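Local coordinates for protein DNA primase (Aquifex aeolicus, PDB 2AU3) that probably synthesises the short RNA primers from which DNA polymerase starts during DNA replication, at residues A[3-8]-A[101-106]. Sequence-based numbering, arbitrary orientation.
Sequences MSSDID and KDEKVY
Ile7 and Glu103 meet where the first turns of two helices come together, helix 6-13 of the N-terminal CHC2-type zinc-binding domain and helix 101-122, away from the zinc site formed by Cys37, His40, Cys58 and Cys61. Methyl against carbon chain is the closest approach: Ile7 CG2 lies 3.5 Å from Glu103 CG. The same methyl is 3.7 Å from Glu103 CD and 3.6 Å from Glu103 OE1, so it rests alongside the outer half of the glutamate instead of meeting its end alone. Ile7 CG1 is anti to the backbone N (chi1 -166°), which leaves CG2 as the branch facing helix 101-122; the bend of the glutamate chain at chi2 (57°) turns CG, CD and OE1 all toward that methyl. The buried surface is small, 87 Å² over both segments, and nearly all of it belongs to these two residues.

Ser5 approaches the same carboxylate, its OG 4.1 Å from Glu103 OE1, too far for a hydrogen bond. That hydroxyl oxygen instead N-caps helix 6-13, accepting from Asp8 N at 3.3 Å with a nearly straight N-H...O angle of 160°. An alanine here would remove the capping oxygen and is likely to leave Asp8 N without this acceptor, making the first turn that carries Ile7 less firmly set.

Further out, Ile7 also packs on Phe80 and Ala83 of helix 79-90, a third element at this junction. The glutamate's polar end is held from the same helix as Ile7: Arg11 NH1 forms a salt bridge with Glu103 OE2, whereas OE1 is the carboxylate oxygen beside Ile7 CG2.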
ATOM      1  N   MET A   3     -17.451 -14.852 -14.429  1.00 57.27           N
ATOM      2  CA  MET A   3     -17.287 -15.304 -15.851  1.00 56.54           C
ATOM      3  C   MET A   3     -16.629 -16.693 -15.901  1.00 56.06           C
ATOM      4  O   MET A   3     -17.044 -17.592 -15.154  1.00 56.72           O
ATOM      5  CB  MET A   3     -16.513 -14.263 -16.674  1.00 56.69           C
ATOM      6  CG  MET A   3     -17.163 -13.896 -18.014  1.00 55.48           C
ATOM      7  SD  MET A   3     -16.362 -12.504 -18.844  1.00 49.78           S
ATOM      8  CE  MET A   3     -14.728 -13.143 -19.079  1.00 56.53           C
ATOM      9  N   SER A   4     -15.600 -16.861 -16.746  1.00 54.38           N
ATOM     10  CA  SER A   4     -15.074 -18.193 -17.095  1.00 52.34           C
ATOM     11  C   SER A   4     -13.756 -18.141 -17.890  1.00 50.46           C
ATOM     12  O   SER A   4     -13.768 -17.760 -19.063  1.00 50.95           O
ATOM     13  CB  SER A   4     -16.113 -18.926 -17.943  1.00 52.99           C
ATOM     14  OG  SER A   4     -16.540 -18.113 -19.037  1.00 53.77           O
ATOM     15  N   SER A   5     -12.631 -18.545 -17.286  1.00 46.90           N
ATOM     16  CA  SER A   5     -11.344 -18.463 -18.001  1.00 43.67           C
ATOM     17  C   SER A   5     -10.334 -19.569 -17.664  1.00 41.30           C
ATOM     18  O   SER A   5     -10.153 -19.918 -16.508  1.00 39.91           O
ATOM     19  CB  SER A   5     -10.710 -17.071 -17.844  1.00 43.83           C
ATOM     20  OG  SER A   5      -9.783 -17.008 -16.773  1.00 42.99           O
ATOM     21  N   ASP A   6      -9.673 -20.098 -18.694  1.00 38.55           N
ATOM     22  CA  ASP A   6      -8.721 -21.204 -18.536  1.00 36.08           C
ATOM     23  C   ASP A   6      -7.687 -20.925 -17.456  1.00 34.59           C
ATOM     24  O   ASP A   6      -7.345 -21.811 -16.663  1.00 33.07           O
ATOM     25  CB  ASP A   6      -7.982 -21.489 -19.843  1.00 36.28           C
ATOM     26  CG  ASP A   6      -8.893 -22.009 -20.935  1.00 37.01           C
ATOM     27  OD1 ASP A   6     -10.059 -22.329 -20.633  1.00 34.49           O
ATOM     28  OD2 ASP A   6      -8.520 -22.127 -22.134  1.00 38.08           O
ATOM     29  N   ILE A   7      -7.174 -19.693 -17.455  1.00 32.43           N
ATOM     30  CA  ILE A   7      -6.094 -19.306 -16.575  1.00 31.10           C
ATOM     31  C   ILE A   7      -6.536 -19.224 -15.106  1.00 30.85           C
ATOM     32  O   ILE A   7      -5.800 -19.625 -14.214  1.00 30.06           O
ATOM     33  CB  ILE A   7      -5.454 -17.965 -17.050  1.00 31.42           C
ATOM     34  CG1 ILE A   7      -4.125 -17.737 -16.351  1.00 31.22           C
ATOM     35  CG2 ILE A   7      -6.392 -16.803 -16.841  1.00 30.29           C
ATOM     36  CD1 ILE A   7      -3.055 -18.667 -16.851  1.00 32.80           C
ATOM     37  N   ASP A   8      -7.730 -18.696 -14.864  1.00 30.40           N
ATOM     38  CA  ASP A   8      -8.267 -18.651 -13.516  1.00 30.57           C
ATOM     39  C   ASP A   8      -8.534 -20.094 -13.026  1.00 29.53           C
ATOM     40  O   ASP A   8      -8.190 -20.461 -11.900  1.00 29.32           O
ATOM     41  CB  ASP A   8      -9.554 -17.818 -13.511  1.00 31.44           C
ATOM     42  CG  ASP A   8     -10.194 -17.710 -12.132  1.00 34.69           C
ATOM     43  OD1 ASP A   8      -9.492 -17.364 -11.139  1.00 38.27           O
ATOM     44  OD2 ASP A   8     -11.414 -17.929 -11.953  1.00 39.31           O
ATOM     45  N   LYS A 101      -6.942  -9.842 -22.752  1.00 33.41           N
ATOM     46  CA  LYS A 101      -6.052  -8.697 -22.552  1.00 32.11           C
ATOM     47  C   LYS A 101      -6.041  -8.311 -21.084  1.00 30.89           C
ATOM     48  O   LYS A 101      -5.000  -8.027 -20.497  1.00 30.02           O
ATOM     49  CB  LYS A 101      -6.523  -7.513 -23.382  1.00 31.96           C
ATOM     50  CG  LYS A 101      -5.748  -6.222 -23.144  1.00 32.85           C
ATOM     51  CD  LYS A 101      -5.373  -5.569 -24.473  1.00 35.65           C
ATOM     52  CE  LYS A 101      -6.240  -4.376 -24.757  1.00 36.02           C
ATOM     53  NZ  LYS A 101      -6.350  -4.064 -26.228  1.00 35.22           N
ATOM     54  N   ASP A 102      -7.236  -8.303 -20.519  1.00 30.00           N
ATOM     55  CA  ASP A 102      -7.477  -8.042 -19.122  1.00 29.33           C
ATOM     56  C   ASP A 102      -6.506  -8.795 -18.202  1.00 28.47           C
ATOM     57  O   ASP A 102      -5.832  -8.187 -17.377  1.00 28.25           O
ATOM     58  CB  ASP A 102      -8.924  -8.421 -18.829  1.00 30.44           C
ATOM     59  CG  ASP A 102      -9.368  -8.010 -17.463  1.00 30.77           C
ATOM     60  OD1 ASP A 102      -8.866  -6.988 -16.965  1.00 31.45           O
ATOM     61  OD2 ASP A 102     -10.245  -8.641 -16.835  1.00 33.89           O
ATOM     62  N   GLU A 103      -6.453 -10.116 -18.350  1.00 27.05           N
ATOM     63  CA  GLU A 103      -5.477 -10.960 -17.663  1.00 27.67           C
ATOM     64  C   GLU A 103      -4.024 -10.521 -17.931  1.00 25.51           C
ATOM     65  O   GLU A 103      -3.180 -10.543 -17.027  1.00 24.99           O
ATOM     66  CB  GLU A 103      -5.638 -12.406 -18.138  1.00 29.02           C
ATOM     67  CG  GLU A 103      -5.541 -13.460 -17.052  1.00 35.74           C
ATOM     68  CD  GLU A 103      -6.548 -13.257 -15.937  1.00 42.57           C
ATOM     69  OE1 GLU A 103      -7.756 -13.503 -16.166  1.00 46.44           O
ATOM     70  OE2 GLU A 103      -6.123 -12.859 -14.832  1.00 45.16           O
ATOM     71  N   LYS A 104      -3.740 -10.148 -19.181  1.00 22.89           N
ATOM     72  CA  LYS A 104      -2.382  -9.784 -19.577  1.00 22.51           C
ATOM     73  C   LYS A 104      -1.944  -8.492 -18.916  1.00 21.23           C
ATOM     74  O   LYS A 104      -0.777  -8.336 -18.600  1.00 21.29           O
ATOM     75  CB  LYS A 104      -2.242  -9.659 -21.096  1.00 22.05           C
ATOM     76  CG  LYS A 104      -2.401 -10.948 -21.896  1.00 25.00           C
ATOM     77  CD  LYS A 104      -2.268 -10.669 -23.420  1.00 32.35           C
ATOM     78  CE  LYS A 104      -2.581  -9.177 -23.768  1.00 35.96           C
ATOM     79  NZ  LYS A 104      -2.589  -8.813 -25.227  1.00 37.52           N
ATOM     80  N   VAL A 105      -2.873  -7.555 -18.764  1.00 20.19           N
ATOM     81  CA  VAL A 105      -2.600  -6.291 -18.058  1.00 20.07           C
ATOM     82  C   VAL A 105      -1.993  -6.560 -16.661  1.00 19.85           C
ATOM     83  O   VAL A 105      -0.899  -6.079 -16.330  1.00 18.90           O
ATOM     84  CB  VAL A 105      -3.877  -5.404 -18.025  1.00 20.25           C
ATOM     85  CG1 VAL A 105      -3.735  -4.200 -17.058  1.00 20.50           C
ATOM     86  CG2 VAL A 105      -4.186  -4.893 -19.441  1.00 20.32           C
ATOM     87  N   TYR A 106      -2.663  -7.406 -15.877  1.00 19.69           N
ATOM     88  CA  TYR A 106      -2.196  -7.707 -14.523  1.00 19.34           C
ATOM     89  C   TYR A 106      -0.865  -8.426 -14.556  1.00 19.65           C
ATOM     90  O   TYR A 106      -0.002  -8.184 -13.717  1.00 19.04           O
ATOM     91  CB  TYR A 106      -3.245  -8.539 -13.756  1.00 20.25           C
ATOM     92  CG  TYR A 106      -4.454  -7.711 -13.371  1.00 21.53           C
ATOM     93  CD1 TYR A 106      -4.404  -6.833 -12.269  1.00 24.50           C
ATOM     94  CD2 TYR A 106      -5.623  -7.757 -14.125  1.00 24.64           C
ATOM     95  CE1 TYR A 106      -5.508  -6.047 -11.912  1.00 27.16           C
ATOM     96  CE2 TYR A 106      -6.734  -6.957 -13.793  1.00 28.78           C
ATOM     97  CZ  TYR A 106      -6.671  -6.103 -12.679  1.00 28.89           C
ATOM     98  OH  TYR A 106      -7.759  -5.311 -12.344  1.00 28.96           O
TER